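Local coordinates for protein PpBBE-like 1 D396N (Physcomitrella patens subsp. patens, PDB 6EO5) that belongs to the berberine bridge enzyme-like flavoproteins and in its native form oxidises cellobiose, using a bound FAD, at residues A[55-60]-A[174-179]; A[59-64]-A[180-185]. All blocks are in the same frame, centred on the assembly; numbering follows the deposited sequence.

Both contacts begin on helix 57-70 and end on one β-hairpin, whose strands 170-176 and 182-186 are antiparallel neighbours in the sheet. Contact 1 joins the first turn of the helix to the end of strand 170-176 and contact 2 the next turn to the start of strand 182-186, with Q59 and V60 shared. Centre to centre they lie about 2 Å apart, and V57 CG1 of contact 1 sits 3.5 Å from V182 CG2 of contact 2. All four segments fall in the FAD-binding domain. Together they fasten the helix that connects strands 50-53 and 74-77 of the mixed sheet to the glycosylated hairpin of the antiparallel sheet, the first contact buried, the second at the surface.

Contact 1 of 2, residues A[55-60]-A[174-179]; sequences TTVAQV and QLVAAN. With NAG (2-acetamido-2-deoxy-beta-D-glucopyranose), chain D.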
ATOM      1  N   THR A  55      12.976  14.615  14.149  1.00 72.29           N
ATOM      2  CA  THR A  55      12.548  13.848  15.311  1.00 77.19           C
ATOM      3  C   THR A  55      11.491  14.566  16.144  1.00 74.88           C
ATOM      4  O   THR A  55      10.966  13.961  17.082  1.00 73.56           O
ATOM      5  CB  THR A  55      13.747  13.500  16.211  1.00 71.27           C
ATOM      6  OG1 THR A  55      14.350  14.707  16.684  1.00 80.27           O
ATOM      7  CG2 THR A  55      14.788  12.709  15.444  1.00 63.59           C
ATOM      8  N   THR A  56      11.158  15.824  15.826  1.00 70.58           N
ATOM      9  CA  THR A  56      10.156  16.592  16.560  1.00 73.46           C
ATOM     10  C   THR A  56       9.224  17.306  15.589  1.00 77.12           C
ATOM     11  O   THR A  56       9.586  17.596  14.445  1.00 78.11           O
ATOM     12  CB  THR A  56      10.780  17.651  17.485  1.00 78.98           C
ATOM     13  OG1 THR A  56      11.263  18.757  16.700  1.00 79.21           O
ATOM     14  CG2 THR A  56      11.926  17.061  18.287  1.00 75.23           C
ATOM     15  N   VAL A  57       8.018  17.617  16.078  1.00 76.35           N
ATOM     16  CA  VAL A  57       7.066  18.395  15.287  1.00 73.09           C
ATOM     17  C   VAL A  57       7.648  19.759  14.948  1.00 77.48           C
ATOM     18  O   VAL A  57       7.437  20.288  13.849  1.00 81.30           O
ATOM     19  CB  VAL A  57       5.727  18.533  16.035  1.00 69.77           C
ATOM     20  CG1 VAL A  57       4.803  19.491  15.301  1.00 63.55           C
ATOM     21  CG2 VAL A  57       5.074  17.184  16.212  1.00 65.46           C
ATOM     22  N   ALA A  58       8.388  20.353  15.884  1.00 79.06           N
ATOM     23  CA  ALA A  58       9.041  21.626  15.609  1.00 76.89           C
ATOM     24  C   ALA A  58       9.902  21.537  14.359  1.00 79.05           C
ATOM     25  O   ALA A  58       9.906  22.454  13.526  1.00 78.34           O
ATOM     26  CB  ALA A  58       9.889  22.049  16.809  1.00 78.57           C
ATOM     27  N   GLN A  59      10.629  20.425  14.202  1.00 78.74           N
ATOM     28  CA  GLN A  59      11.556  20.301  13.082  1.00 79.41           C
ATOM     29  C   GLN A  59      10.815  20.075  11.767  1.00 81.22           C
ATOM     30  O   GLN A  59      11.256  20.546  10.708  1.00 75.93           O
ATOM     31  CB  GLN A  59      12.547  19.174  13.356  1.00 77.22           C
ATOM     32  CG  GLN A  59      13.463  19.464  14.520  1.00 77.26           C
ATOM     33  CD  GLN A  59      14.424  18.339  14.779  1.00 80.19           C
ATOM     34  OE1 GLN A  59      14.246  17.232  14.275  1.00 83.67           O
ATOM     35  NE2 GLN A  59      15.461  18.612  15.561  1.00 81.32           N
ATOM     36  N   VAL A  60       9.692  19.353  11.816  1.00 79.88           N
ATOM     37  CA  VAL A  60       8.827  19.265  10.646  1.00 76.15           C
ATOM     38  C   VAL A  60       8.377  20.658  10.235  1.00 76.38           C
ATOM     39  O   VAL A  60       8.470  21.040   9.063  1.00 78.36           O
ATOM     40  CB  VAL A  60       7.631  18.338  10.923  1.00 76.20           C
ATOM     41  CG1 VAL A  60       6.684  18.336   9.731  1.00 74.89           C
ATOM     42  CG2 VAL A  60       8.111  16.928  11.212  1.00 73.23           C
ATOM     43  N   GLN A 174      -2.572  13.423  13.037  1.00 65.47           N
ATOM     44  CA  GLN A 174      -2.044  14.761  13.247  1.00 67.49           C
ATOM     45  C   GLN A 174      -1.014  15.042  12.171  1.00 70.24           C
ATOM     46  O   GLN A 174      -0.164  14.190  11.890  1.00 66.26           O
ATOM     47  CB  GLN A 174      -1.405  14.904  14.612  1.00 68.97           C
ATOM     48  CG  GLN A 174      -2.363  14.577  15.710  1.00 77.50           C
ATOM     49  CD  GLN A 174      -1.757  14.822  17.050  1.00 81.60           C
ATOM     50  OE1 GLN A 174      -0.639  15.346  17.148  1.00 86.33           O
ATOM     51  NE2 GLN A 174      -2.481  14.451  18.102  1.00 80.41           N
ATOM     52  N   LEU A 175      -1.091  16.233  11.576  1.00 67.80           N
ATOM     53  CA  LEU A 175      -0.163  16.615  10.523  1.00 68.39           C
ATOM     54  C   LEU A 175       0.245  18.073  10.686  1.00 70.39           C
ATOM     55  O   LEU A 175      -0.427  18.863  11.351  1.00 70.99           O
ATOM     56  CB  LEU A 175      -0.761  16.383   9.122  1.00 68.41           C
ATOM     57  CG  LEU A 175      -2.032  17.143   8.746  1.00 69.48           C
ATOM     58  CD1 LEU A 175      -1.691  18.405   7.962  1.00 67.39           C
ATOM     59  CD2 LEU A 175      -2.951  16.233   7.954  1.00 71.49           C
ATOM     60  N   VAL A 176       1.367  18.409  10.058  1.00 72.38           N
ATOM     61  CA  VAL A 176       1.843  19.778   9.912  1.00 70.19           C
ATOM     62  C   VAL A 176       1.359  20.283   8.559  1.00 70.55           C
ATOM     63  O   VAL A 176       1.763  19.753   7.517  1.00 69.38           O
ATOM     64  CB  VAL A 176       3.377  19.842  10.017  1.00 70.12           C
ATOM     65  CG1 VAL A 176       3.891  21.246   9.736  1.00 66.48           C
ATOM     66  CG2 VAL A 176       3.825  19.357  11.383  1.00 68.73           C
ATOM     67  N   ALA A 177       0.492  21.294   8.568  1.00 69.31           N
ATOM     68  CA  ALA A 177      -0.124  21.792   7.345  1.00 68.56           C
ATOM     69  C   ALA A 177       0.814  22.746   6.592  1.00 71.75           C
ATOM     70  O   ALA A 177       1.952  23.006   6.996  1.00 70.40           O
ATOM     71  CB  ALA A 177      -1.457  22.466   7.659  1.00 65.44           C
ATOM     72  N   ALA A 178       0.329  23.262   5.457  1.00 74.87           N
ATOM     73  CA  ALA A 178       1.186  24.067   4.589  1.00 73.36           C
ATOM     74  C   ALA A 178       1.552  25.392   5.241  1.00 75.59           C
ATOM     75  O   ALA A 178       2.669  25.888   5.056  1.00 78.64           O
ATOM     76  CB  ALA A 178       0.509  24.307   3.240  1.00 67.28           C
ATOM     77  N   ASN A 179       0.626  25.989   5.998  1.00 80.15           N
ATOM     78  CA  ASN A 179       0.930  27.244   6.675  1.00 77.29           C
ATOM     79  C   ASN A 179       1.667  27.039   7.997  1.00 78.83           C
ATOM     80  O   ASN A 179       1.940  28.023   8.688  1.00 84.20           O
ATOM     81  CB  ASN A 179      -0.360  28.082   6.867  1.00 85.07           C
ATOM     82  CG  ASN A 179      -1.318  27.518   7.921  1.00 86.50           C
ATOM     83  OD1 ASN A 179      -1.001  26.569   8.636  1.00 81.23           O
ATOM     84  ND2 ASN A 179      -2.509  28.130   8.016  1.00 93.75           N
TER
HETATM   85  C1  NAG D 602      -3.558  27.766   8.949  1.00101.61           C
HETATM   86  C2  NAG D 602      -3.679  28.735  10.118  1.00102.91           C
HETATM   87  C3  NAG D 602      -4.658  28.179  11.148  1.00106.91           C
HETATM   88  C4  NAG D 602      -6.011  27.928  10.493  1.00111.93           C
HETATM   89  C5  NAG D 602      -5.864  27.033   9.255  1.00107.74           C
HETATM   90  C6  NAG D 602      -7.142  26.917   8.457  1.00103.46           C
HETATM   91  C7  NAG D 602      -1.703  30.145  10.508  1.00100.81           C
HETATM   92  C8  NAG D 602      -2.364  31.159   9.618  1.00 93.29           C
HETATM   93  N2  NAG D 602      -2.384  29.009  10.719  1.00 99.62           N
HETATM   94  O3  NAG D 602      -4.807  29.085  12.238  1.00107.52           O
HETATM   95  O4  NAG D 602      -6.904  27.341  11.435  1.00114.16           O
HETATM   96  O5  NAG D 602      -4.872  27.560   8.351  1.00106.31           O
HETATM   97  O6  NAG D 602      -7.082  27.733   7.295  1.00 96.73           O
HETATM   98  O7  NAG D 602      -0.603  30.348  11.020  1.00102.29           O
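V176 meets the start of helix 57-70 through its whole isopropyl group. Its CB, the root of the branch, already lies 3.6 Å from V60 CG1, consistent with a Cα of V176 that aims its side chain at the helix. From there CG1 extends anti to the backbone N (chi1 175°) and reaches the same V60 methyl less closely, at 4.0 Å. CG2, set beside the backbone N, does most of the touching: it approaches V60 CG1 to 3.5 Å and also meets V57 CG1 at 4.0 Å. One methyl of the strand thus fits against two methyls of the helix, three residues apart and therefore on nearly the same helical face. The side chain of V57 runs alongside that of V176 but points the other way, while V60 meets it at a slant, and the evidence is for apolar packing alone.

Helix 57-70 is the crossover of a β-α-β unit, linking the parallel strands 50-53 and 74-77, so these valines are where that α/β layer rests on the antiparallel sheet of the FAD-binding domain. I207 of strand 207-217 and F102 also touch V60, which lies about 8 Å by its side chain from the bound FAD.

The helix end is fixed by its own bonds. T56 is the N-cap, its OG1 accepting from Q59 N at 3.1 Å. Just before it, T55 N donates to Q59 OE1, a nearly straight bond (169° at the hydrogen) in which the donor stands 27° off the carbonyl plane. At the far end of 174-179, beyond the valine packing, N179 ND2 is bonded covalently to C1 of an N-acetylglucosamine, making this the N-glycosylated end of the segment.

Contact 2 of 2, residues A[59-64]-A[180-185]; sequences QVQNAV and GTVVTA. With NAG (2-acetamido-2-deoxy-beta-D-glucopyranose), chain D.
Q61 reaches from helix 57-70 to the hairpin loop and donates from NE2 to the backbone O of G180, 2.9 Å away. Two angles support the assignment: the hydrogen bond is moderately straight, 156° at the hydrogen, and the acceptor lies only 12° out of the plane of the Q61 amide. Seen from G180, the donor stands almost in line with its C=O bond. With CG beside the backbone N and the chain extended beyond it, the amide is carried out from the helix toward the loop.

G180 contributes backbone only. Its positive phi, 103°, is one at which a CB would run into the carbonyl O of N179, so a residue without one suits the loop and presents its oxygen to the helix. The third partner, V182, crosses the Q61 side chain at about a right angle. Its CG2 sits over the face of the Q61 amide at the nitrogen, 3.3 Å from NE2, while the in-plane N-H goes to G180 O. With an alanine at Q61, the carbonyl of G180 would probably lose its tie to the helix, and the V182 methyl would lose the amide that lies against it.

On the other side of the loop, T181 OG1 accepts from N2 of the N-acetylglucosamine at 2.7 Å and is also hydrogen-bonded to N179 OD1, bringing sugar, asparagine and threonine together. N179, G180 and T181 spell an Asn-X-Thr sequon, placed in the five-residue connection 177-181 between antiparallel strands 170-176 and 182-186: an N-glycosylated β-hairpin loop, tied to a neighbouring helix by a side-chain amide.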
ATOM      1  N   GLN A  59      10.629  20.425  14.202  1.00 78.74           N
ATOM      2  CA  GLN A  59      11.556  20.301  13.082  1.00 79.41           C
ATOM      3  C   GLN A  59      10.815  20.075  11.767  1.00 81.22           C
ATOM      4  O   GLN A  59      11.256  20.546  10.708  1.00 75.93           O
ATOM      5  CB  GLN A  59      12.547  19.174  13.356  1.00 77.22           C
ATOM      6  CG  GLN A  59      13.463  19.464  14.520  1.00 77.26           C
ATOM      7  CD  GLN A  59      14.424  18.339  14.779  1.00 80.19           C
ATOM      8  OE1 GLN A  59      14.246  17.232  14.275  1.00 83.67           O
ATOM      9  NE2 GLN A  59      15.461  18.612  15.561  1.00 81.32           N
ATOM     10  N   VAL A  60       9.692  19.353  11.816  1.00 79.88           N
ATOM     11  CA  VAL A  60       8.827  19.265  10.646  1.00 76.15           C
ATOM     12  C   VAL A  60       8.377  20.658  10.235  1.00 76.38           C
ATOM     13  O   VAL A  60       8.470  21.040   9.063  1.00 78.36           O
ATOM     14  CB  VAL A  60       7.631  18.338  10.923  1.00 76.20           C
ATOM     15  CG1 VAL A  60       6.684  18.336   9.731  1.00 74.89           C
ATOM     16  CG2 VAL A  60       8.111  16.928  11.212  1.00 73.23           C
ATOM     17  N   GLN A  61       7.910  21.451  11.207  1.00 73.91           N
ATOM     18  CA  GLN A  61       7.529  22.832  10.929  1.00 69.79           C
ATOM     19  C   GLN A  61       8.689  23.632  10.346  1.00 77.54           C
ATOM     20  O   GLN A  61       8.477  24.501   9.486  1.00 74.14           O
ATOM     21  CB  GLN A  61       7.009  23.486  12.203  1.00 67.61           C
ATOM     22  CG  GLN A  61       5.604  23.050  12.553  1.00 72.25           C
ATOM     23  CD  GLN A  61       5.229  23.352  13.984  1.00 74.65           C
ATOM     24  OE1 GLN A  61       6.042  23.173  14.903  1.00 79.01           O
ATOM     25  NE2 GLN A  61       3.990  23.803  14.191  1.00 68.19           N
ATOM     26  N   ASN A  62       9.917  23.345  10.785  1.00 77.32           N
ATOM     27  CA  ASN A  62      11.073  24.039  10.234  1.00 75.36           C
ATOM     28  C   ASN A  62      11.270  23.690   8.768  1.00 81.02           C
ATOM     29  O   ASN A  62      11.492  24.577   7.934  1.00 82.42           O
ATOM     30  CB  ASN A  62      12.328  23.690  11.022  1.00 77.55           C
ATOM     31  CG  ASN A  62      13.583  24.165  10.332  1.00 82.64           C
ATOM     32  OD1 ASN A  62      14.180  23.444   9.537  1.00 85.02           O
ATOM     33  ND2 ASN A  62      13.982  25.395  10.620  1.00 85.88           N
ATOM     34  N   ALA A  63      11.209  22.394   8.438  1.00 81.55           N
ATOM     35  CA  ALA A  63      11.380  21.973   7.050  1.00 78.15           C
ATOM     36  C   ALA A  63      10.312  22.589   6.149  1.00 73.82           C
ATOM     37  O   ALA A  63      10.618  23.060   5.049  1.00 69.11           O
ATOM     38  CB  ALA A  63      11.359  20.445   6.957  1.00 70.22           C
ATOM     39  N   VAL A  64       9.060  22.613   6.610  1.00 70.81           N
ATOM     40  CA  VAL A  64       7.985  23.195   5.813  1.00 71.40           C
ATOM     41  C   VAL A  64       8.202  24.693   5.635  1.00 79.27           C
ATOM     42  O   VAL A  64       7.956  25.250   4.558  1.00 80.07           O
ATOM     43  CB  VAL A  64       6.622  22.891   6.460  1.00 71.11           C
ATOM     44  CG1 VAL A  64       5.507  23.654   5.755  1.00 71.26           C
ATOM     45  CG2 VAL A  64       6.353  21.391   6.441  1.00 69.95           C
ATOM     46  N   GLY A 180       2.003  25.801   8.361  1.00 74.63           N
ATOM     47  CA  GLY A 180       2.851  25.529   9.500  1.00 77.04           C
ATOM     48  C   GLY A 180       2.147  25.051  10.758  1.00 73.62           C
ATOM     49  O   GLY A 180       2.823  24.557  11.663  1.00 75.69           O
ATOM     50  N   THR A 181       0.826  25.175  10.845  1.00 73.85           N
ATOM     51  CA  THR A 181       0.093  24.802  12.052  1.00 74.19           C
ATOM     52  C   THR A 181      -0.023  23.288  12.197  1.00 76.30           C
ATOM     53  O   THR A 181      -0.268  22.576  11.218  1.00 77.48           O
ATOM     54  CB  THR A 181      -1.313  25.404  12.018  1.00 81.08           C
ATOM     55  OG1 THR A 181      -1.231  26.809  11.764  1.00 90.39           O
ATOM     56  CG2 THR A 181      -2.029  25.175  13.324  1.00 78.35           C
ATOM     57  N   VAL A 182       0.130  22.795  13.427  1.00 74.51           N
ATOM     58  CA  VAL A 182      -0.181  21.398  13.716  1.00 71.31           C
ATOM     59  C   VAL A 182      -1.691  21.237  13.790  1.00 72.61           C
ATOM     60  O   VAL A 182      -2.370  21.959  14.528  1.00 74.92           O
ATOM     61  CB  VAL A 182       0.478  20.938  15.022  1.00 69.55           C
ATOM     62  CG1 VAL A 182       0.388  19.422  15.132  1.00 67.32           C
ATOM     63  CG2 VAL A 182       1.907  21.402  15.076  1.00 71.72           C
ATOM     64  N   VAL A 183      -2.217  20.276  13.042  1.00 70.40           N
ATOM     65  CA  VAL A 183      -3.648  20.078  12.873  1.00 68.64           C
ATOM     66  C   VAL A 183      -4.014  18.684  13.367  1.00 70.17           C
ATOM     67  O   VAL A 183      -3.189  17.761  13.351  1.00 67.85           O
ATOM     68  CB  VAL A 183      -4.050  20.259  11.391  1.00 71.74           C
ATOM     69  CG1 VAL A 183      -5.546  20.366  11.239  1.00 70.48           C
ATOM     70  CG2 VAL A 183      -3.353  21.476  10.799  1.00 73.49           C
ATOM     71  N   THR A 184      -5.264  18.532  13.796  1.00 66.34           N
ATOM     72  CA  THR A 184      -5.799  17.235  14.177  1.00 69.31           C
ATOM     73  C   THR A 184      -7.073  16.964  13.386  1.00 67.73           C
ATOM     74  O   THR A 184      -7.930  17.843  13.258  1.00 71.31           O
ATOM     75  CB  THR A 184      -6.057  17.174  15.689  1.00 73.10           C
ATOM     76  OG1 THR A 184      -4.800  17.077  16.370  1.00 75.06           O
ATOM     77  CG2 THR A 184      -6.913  15.973  16.049  1.00 67.88           C
ATOM     78  N   ALA A 185      -7.186  15.756  12.844  1.00 66.12           N
ATOM     79  CA  ALA A 185      -8.315  15.370  12.014  1.00 65.95           C
ATOM     80  C   ALA A 185      -8.876  14.052  12.519  1.00 65.80           C
ATOM     81  O   ALA A 185      -8.125  13.084  12.681  1.00 64.58           O
ATOM     82  CB  ALA A 185      -7.902  15.237  10.545  1.00 62.51           C
TER
HETATM   83  C1  NAG D 602      -3.558  27.766   8.949  1.00101.61           C
HETATM   84  C2  NAG D 602      -3.679  28.735  10.118  1.00102.91           C
HETATM   85  C3  NAG D 602      -4.658  28.179  11.148  1.00106.91           C
HETATM   86  C4  NAG D 602      -6.011  27.928  10.493  1.00111.93           C
HETATM   87  C5  NAG D 602      -5.864  27.033   9.255  1.00107.74           C
HETATM   88  C6  NAG D 602      -7.142  26.917   8.457  1.00103.46           C
HETATM   89  C7  NAG D 602      -1.703  30.145  10.508  1.00100.81           C
HETATM   90  C8  NAG D 602      -2.364  31.159   9.618  1.00 93.29           C
HETATM   91  N2  NAG D 602      -2.384  29.009  10.719  1.00 99.62           N
HETATM   92  O3  NAG D 602      -4.807  29.085  12.238  1.00107.52           O
HETATM   93  O4  NAG D 602      -6.904  27.341  11.435  1.00114.16           O
HETATM   94  O5  NAG D 602      -4.872  27.560   8.351  1.00106.31           O
HETATM   95  O6  NAG D 602      -7.082  27.733   7.295  1.00 96.73           O
HETATM   96  O7  NAG D 602      -0.603  30.348  11.020  1.00102.29           O